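PDB 6OM4: MccB protein from Escherichia coli, which takes part in microcin C7 biosynthesis, binding the N-formylated peptide MccA and, like other members of the ubiquitin-activating enzyme family, probably using ATP to modify it with a nucleotide. Local coordinates for residues S93-F96 against L97-S101; G103-P106 against V107-Q110. All coordinates share one frame; numbering follows the deposited sequence.

Contact 1: residues S93-F96 against L97-S101; sequences SRNF and LHYQS
Asn95 ND2 donates to a water at 2.9 Å that also lies 2.6 Å from Tyr99 OH, linking two side chains one helical turn apart; ND2 is bonded in addition to Ser137 OG. The water lies in the plane of the Tyr99 ring, at its edge. Directly, Asn95 ND2 and Tyr99 OH stand 3.7 Å apart, so the water rather than a direct bond makes the polar link. Both side chains point the same way, lying side by side, with amide and ring planes 60° apart. For Asn95 the placement follows from a first torsion of -72°, which sets CG opposite the carbonyl carbon; Tyr99 adopts the same well.

Tyr99 also leans over its own helix bond. Asn95 O sits 3.3 Å above one face of the Tyr99 ring, displaced toward the rim, while its carbonyl receives Tyr99 N at 3.0 Å. One residue further on, Gln100 N donates to Phe96 O at 2.9 Å; both N-H groups point at 160° to their acceptors, whereas those of Leu97 and His98 make weaker bonds to the first turn. Apolar contact is modest: Phe96 CD1 meets Tyr99 CD2 obliquely at 4.3 Å, and the alkyl part of Arg94 runs past Leu97. His98 CB packs 3.3 Å from Asn95 O, its ring presents an edge to Tyr99 CE1, and NE2 is hydrogen-bonded to Tyr313 OH.

All of this belongs to helix 93-101, within the ThiF-family region. Arg94 is an ATP-binding residue in another structure of this protein, but no ATP is bound to it in this chain. Phe96 and Tyr99 face helix 106-114, touching Pro106, Gln110, Val109 and Leu113, while Tyr313, beyond helix 292-311, packs against the rings of His98 and Tyr99.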
ATOM      1  N   SER A  93      13.691   9.222   7.570  1.00 20.74           N
ATOM      2  CA  SER A  93      14.648   9.618   6.518  1.00 21.72           C
ATOM      3  C   SER A  93      14.727   8.563   5.404  1.00 19.72           C
ATOM      4  O   SER A  93      14.896   8.958   4.297  1.00 18.62           O
ATOM      5  CB  SER A  93      16.014   9.990   7.080  1.00 24.83           C
ATOM      6  OG  SER A  93      16.754   8.828   7.372  1.00 30.68           O
ATOM      7  N   ARG A  94      14.550   7.254   5.678  1.00 18.75           N
ATOM      8  CA  ARG A  94      14.623   6.244   4.585  1.00 19.65           C
ATOM      9  C   ARG A  94      13.381   6.344   3.692  1.00 17.32           C
ATOM     10  O   ARG A  94      13.463   6.198   2.472  1.00 17.22           O
ATOM     11  CB  ARG A  94      14.800   4.814   5.096  1.00 22.68           C
ATOM     12  CG  ARG A  94      16.010   4.630   6.001  1.00 24.60           C
ATOM     13  CD  ARG A  94      17.291   5.140   5.371  1.00 24.28           C
ATOM     14  NE  ARG A  94      18.489   4.727   6.101  1.00 24.82           N
ATOM     15  CZ  ARG A  94      19.175   5.479   6.957  1.00 25.83           C
ATOM     16  NH1 ARG A  94      18.869   6.754   7.121  1.00 25.64           N
ATOM     17  NH2 ARG A  94      20.111   4.928   7.712  1.00 24.50           N
ATOM     18  N   ASN A  95      12.227   6.579   4.303  1.00 15.48           N
ATOM     19  CA  ASN A  95      11.015   6.849   3.530  1.00 15.87           C
ATOM     20  C   ASN A  95      11.215   8.111   2.670  1.00 14.38           C
ATOM     21  O   ASN A  95      10.696   8.177   1.566  1.00 14.33           O
ATOM     22  CB  ASN A  95       9.746   6.997   4.371  1.00 15.91           C
ATOM     23  CG  ASN A  95       9.192   5.725   4.978  1.00 18.23           C
ATOM     24  OD1 ASN A  95       9.718   4.625   4.764  1.00 20.24           O
ATOM     25  ND2 ASN A  95       8.151   5.884   5.789  1.00 18.47           N
ATOM     26  N   PHE A  96      11.894   9.146   3.203  1.00 14.47           N
ATOM     27  CA  PHE A  96      12.163  10.359   2.411  1.00 16.35           C
ATOM     28  C   PHE A  96      12.926  10.031   1.124  1.00 14.08           C
ATOM     29  O   PHE A  96      12.584  10.614   0.076  1.00 13.73           O
ATOM     30  CB  PHE A  96      12.916  11.434   3.202  1.00 14.96           C
ATOM     31  CG  PHE A  96      12.051  12.282   4.104  1.00 16.49           C
ATOM     32  CD1 PHE A  96      10.885  11.785   4.691  1.00 15.59           C
ATOM     33  CD2 PHE A  96      12.420  13.595   4.369  1.00 18.88           C
ATOM     34  CE1 PHE A  96      10.107  12.587   5.521  1.00 16.93           C
ATOM     35  CE2 PHE A  96      11.634  14.393   5.190  1.00 18.73           C
ATOM     36  CZ  PHE A  96      10.487  13.886   5.766  1.00 18.23           C
ATOM     37  N   LEU A  97      13.862   9.064   1.156  1.00 13.87           N
ATOM     38  CA  LEU A  97      14.544   8.653  -0.079  1.00 14.16           C
ATOM     39  C   LEU A  97      13.546   8.056  -1.072  1.00 12.81           C
ATOM     40  O   LEU A  97      13.610   8.359  -2.256  1.00 12.66           O
ATOM     41  CB  LEU A  97      15.686   7.680   0.229  1.00 15.78           C
ATOM     42  CG  LEU A  97      16.733   8.230   1.200  1.00 17.66           C
ATOM     43  CD1 LEU A  97      17.650   7.114   1.662  1.00 19.49           C
ATOM     44  CD2 LEU A  97      17.531   9.370   0.601  1.00 17.86           C
ATOM     45  N   HIS A  98      12.637   7.209  -0.597  1.00 13.19           N
ATOM     46  CA  HIS A  98      11.600   6.641  -1.425  1.00 13.14           C
ATOM     47  C   HIS A  98      10.775   7.764  -2.099  1.00 12.40           C
ATOM     48  O   HIS A  98      10.637   7.789  -3.328  1.00 13.44           O
ATOM     49  CB  HIS A  98      10.771   5.663  -0.591  1.00 13.56           C
ATOM     50  CG  HIS A  98       9.542   5.197  -1.277  1.00 14.01           C
ATOM     51  ND1 HIS A  98       9.571   4.208  -2.248  1.00 13.32           N
ATOM     52  CD2 HIS A  98       8.248   5.519  -1.081  1.00 15.57           C
ATOM     53  CE1 HIS A  98       8.315   3.994  -2.633  1.00 15.24           C
ATOM     54  NE2 HIS A  98       7.495   4.784  -1.942  1.00 16.07           N
ATOM     55  N   TYR A  99      10.313   8.754  -1.340  1.00 11.98           N
ATOM     56  CA  TYR A  99       9.472   9.842  -1.946  1.00 12.42           C
ATOM     57  C   TYR A  99      10.296  10.643  -2.977  1.00 12.99           C
ATOM     58  O   TYR A  99       9.789  10.994  -4.051  1.00 13.26           O
ATOM     59  CB  TYR A  99       8.815  10.741  -0.887  1.00 12.53           C
ATOM     60  CG  TYR A  99       8.109  10.014   0.244  1.00 13.57           C
ATOM     61  CD1 TYR A  99       7.335   8.883   0.008  1.00 14.20           C
ATOM     62  CD2 TYR A  99       8.216  10.423   1.575  1.00 13.72           C
ATOM     63  CE1 TYR A  99       6.670   8.214   1.029  1.00 13.75           C
ATOM     64  CE2 TYR A  99       7.578   9.735   2.605  1.00 14.45           C
ATOM     65  CZ  TYR A  99       6.834   8.599   2.344  1.00 14.04           C
ATOM     66  OH  TYR A  99       6.250   7.896   3.383  1.00 14.82           O
ATOM     67  N   GLN A 100      11.557  10.933  -2.663  1.00 14.48           N
ATOM     68  CA  GLN A 100      12.451  11.722  -3.540  1.00 13.85           C
ATOM     69  C   GLN A 100      12.602  10.997  -4.867  1.00 13.52           C
ATOM     70  O   GLN A 100      12.586  11.627  -5.908  1.00 13.85           O
ATOM     71  CB  GLN A 100      13.861  11.878  -2.973  1.00 13.36           C
ATOM     72  CG  GLN A 100      13.978  12.808  -1.778  1.00 14.82           C
ATOM     73  CD  GLN A 100      15.365  12.937  -1.199  1.00 16.68           C
ATOM     74  OE1 GLN A 100      15.691  13.907  -0.469  1.00 21.47           O
ATOM     75  NE2 GLN A 100      16.162  11.914  -1.395  1.00 14.00           N
ATOM     76  N   SER A 101      12.692   9.662  -4.796  1.00 14.10           N
ATOM     77  CA  SER A 101      12.932   8.852  -5.969  1.00 13.48           C
ATOM     78  C   SER A 101      11.759   8.877  -6.953  1.00 14.07           C
ATOM     79  O   SER A 101      11.973   8.469  -8.107  1.00 13.34           O
ATOM     80  CB  SER A 101      13.309   7.438  -5.606  1.00 13.96           C
ATOM     81  OG  SER A 101      12.178   6.639  -5.250  1.00 15.50           O
TER
HETATM   82  O   HOH W   1       6.852   8.439   5.901  1.00 16.42           O

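Contact 2: residues G103-P106 against V107-Q110; sequences GANP and VLVQ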
ATOM      1  N   GLY A 103      10.256  11.943  -7.546  1.00 16.36           N
ATOM      2  CA  GLY A 103      10.217  13.345  -7.939  1.00 17.43           C
ATOM      3  C   GLY A 103       9.378  14.179  -6.991  1.00 18.44           C
ATOM      4  O   GLY A 103       9.034  15.335  -7.310  1.00 18.60           O
ATOM      5  N   ALA A 104       9.144  13.650  -5.776  1.00 18.60           N
ATOM      6  CA  ALA A 104       8.307  14.319  -4.770  1.00 18.86           C
ATOM      7  C   ALA A 104       9.171  15.106  -3.776  1.00 17.13           C
ATOM      8  O   ALA A 104      10.326  14.814  -3.559  1.00 19.49           O
ATOM      9  CB  ALA A 104       7.415  13.326  -4.062  1.00 18.57           C
ATOM     10  N   ASN A 105       8.583  16.155  -3.192  1.00 17.77           N
ATOM     11  CA  ASN A 105       9.138  16.822  -1.999  1.00 16.48           C
ATOM     12  C   ASN A 105       8.771  15.992  -0.777  1.00 15.95           C
ATOM     13  O   ASN A 105       7.605  15.925  -0.423  1.00 16.67           O
ATOM     14  CB  ASN A 105       8.593  18.252  -1.848  1.00 19.04           C
ATOM     15  CG  ASN A 105       9.162  18.990  -0.665  1.00 21.59           C
ATOM     16  OD1 ASN A 105       9.642  18.397   0.311  1.00 21.39           O
ATOM     17  ND2 ASN A 105       9.087  20.320  -0.739  1.00 26.77           N
ATOM     18  N   PRO A 106       9.737  15.299  -0.126  1.00 17.54           N
ATOM     19  CA  PRO A 106       9.430  14.346   0.932  1.00 16.59           C
ATOM     20  C   PRO A 106       8.751  14.989   2.158  1.00 16.68           C
ATOM     21  O   PRO A 106       7.920  14.348   2.833  1.00 15.43           O
ATOM     22  CB  PRO A 106      10.807  13.758   1.285  1.00 17.66           C
ATOM     23  CG  PRO A 106      11.787  14.825   0.888  1.00 17.11           C
ATOM     24  CD  PRO A 106      11.191  15.452  -0.352  1.00 17.33           C
ATOM     25  N   VAL A 107       9.067  16.259   2.429  1.00 17.18           N
ATOM     26  CA  VAL A 107       8.440  16.936   3.589  1.00 17.46           C
ATOM     27  C   VAL A 107       6.938  17.137   3.329  1.00 16.21           C
ATOM     28  O   VAL A 107       6.137  17.069   4.303  1.00 16.89           O
ATOM     29  CB  VAL A 107       9.148  18.252   3.972  1.00 18.48           C
ATOM     30  CG1 VAL A 107       8.459  18.972   5.125  1.00 19.50           C
ATOM     31  CG2 VAL A 107      10.618  18.031   4.304  1.00 19.07           C
ATOM     32  N   LEU A 108       6.522  17.421   2.079  1.00 16.66           N
ATOM     33  CA  LEU A 108       5.075  17.603   1.800  1.00 16.46           C
ATOM     34  C   LEU A 108       4.322  16.264   1.843  1.00 17.62           C
ATOM     35  O   LEU A 108       3.221  16.198   2.327  1.00 18.00           O
ATOM     36  CB  LEU A 108       4.863  18.314   0.468  1.00 19.41           C
ATOM     37  CG  LEU A 108       5.590  19.650   0.357  1.00 20.96           C
ATOM     38  CD1 LEU A 108       5.322  20.293  -1.006  1.00 22.55           C
ATOM     39  CD2 LEU A 108       5.153  20.590   1.466  1.00 21.83           C
ATOM     40  N   VAL A 109       4.943  15.182   1.366  1.00 16.39           N
ATOM     41  CA  VAL A 109       4.343  13.877   1.553  1.00 16.68           C
ATOM     42  C   VAL A 109       4.159  13.579   3.044  1.00 15.84           C
ATOM     43  O   VAL A 109       3.087  13.078   3.483  1.00 16.49           O
ATOM     44  CB  VAL A 109       5.181  12.775   0.889  1.00 17.00           C
ATOM     45  CG1 VAL A 109       4.603  11.419   1.253  1.00 17.28           C
ATOM     46  CG2 VAL A 109       5.279  12.985  -0.612  1.00 18.70           C
ATOM     47  N   GLN A 110       5.210  13.795   3.831  1.00 15.99           N
ATOM     48  CA  GLN A 110       5.185  13.438   5.245  1.00 16.27           C
ATOM     49  C   GLN A 110       4.065  14.219   5.940  1.00 17.08           C
ATOM     50  O   GLN A 110       3.369  13.690   6.791  1.00 15.50           O
ATOM     51  CB  GLN A 110       6.540  13.654   5.925  1.00 17.30           C
ATOM     52  CG  GLN A 110       6.649  13.036   7.311  1.00 17.49           C
ATOM     53  CD  GLN A 110       6.551  11.527   7.306  1.00 19.29           C
ATOM     54  OE1 GLN A 110       5.819  10.913   8.099  1.00 22.75           O
ATOM     55  NE2 GLN A 110       7.275  10.923   6.391  1.00 14.37           N
TER
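Asn105 OD1 accepts the backbone N-H of Val107 at 3.1 Å from Val107 N, closing an Asx turn that caps helix 106-114. The bond is somewhat bent, 136° at the hydrogen, and the donor lies 28° out of the amide's carbonyl plane. A first torsion of -178° brings the Asn105 amide back beside its own carbonyl carbon, over the opening turn. There its other branch meets an apolar neighbour: Asn105 ND2 approaches Leu108 CG to 3.7 Å, while OD1 also runs beside Val107 CB.

The Asn105 main-chain carbonyl serves the same turn. Its oxygen takes a nearly straight bond from Val109 N, 3.3 Å away from Asn105 O, together with a weak one from Leu108 N. One residue on, Pro106 O accepts Gln110 N at 2.9 Å, continuing the i to i+4 ladder that Asn105 O begins. Ala104 adds a light apolar touch, its CB 4.1 Å from Val109 CG2.

Further out, Gly103, with positive phi, is the C-prime residue of the Schellman motif ending helix 93-101, so the chain reverses just before the cap. Tyr83 packs on both Asn105 and Pro106.

The first-turn N-H of Val107 has no helical carbonyl before it and takes Asn105 OD1; Pro106, lacking an N-H, leaves no amide to satisfy at its own position. An uncharged amide oxygen here would probably also interact favourably with the positive end of the helix dipole.

How the contacts relate
The two contacts follow each other along the chain and hold successive helices, 93-101 and 106-114, their centres about 8 Å apart. Contact 1 lies within a helix, and its characteristic polar feature is a water-bridged pair of side chains; contact 2 is a helix start, where a side chain replaces a missing backbone acceptor. Both are partly buried: Tyr99 and Gln100 are enclosed in contact 1, Pro106 and Val109 in contact 2, whereas Arg94, Val107 and Leu108 are exposed. They also meet directly, as Phe96 CG packs 3.4 Å from Pro106 CB, Tyr99 CE2 approaches Val109 CG1, and Tyr99 O probably accepts Ala104 N.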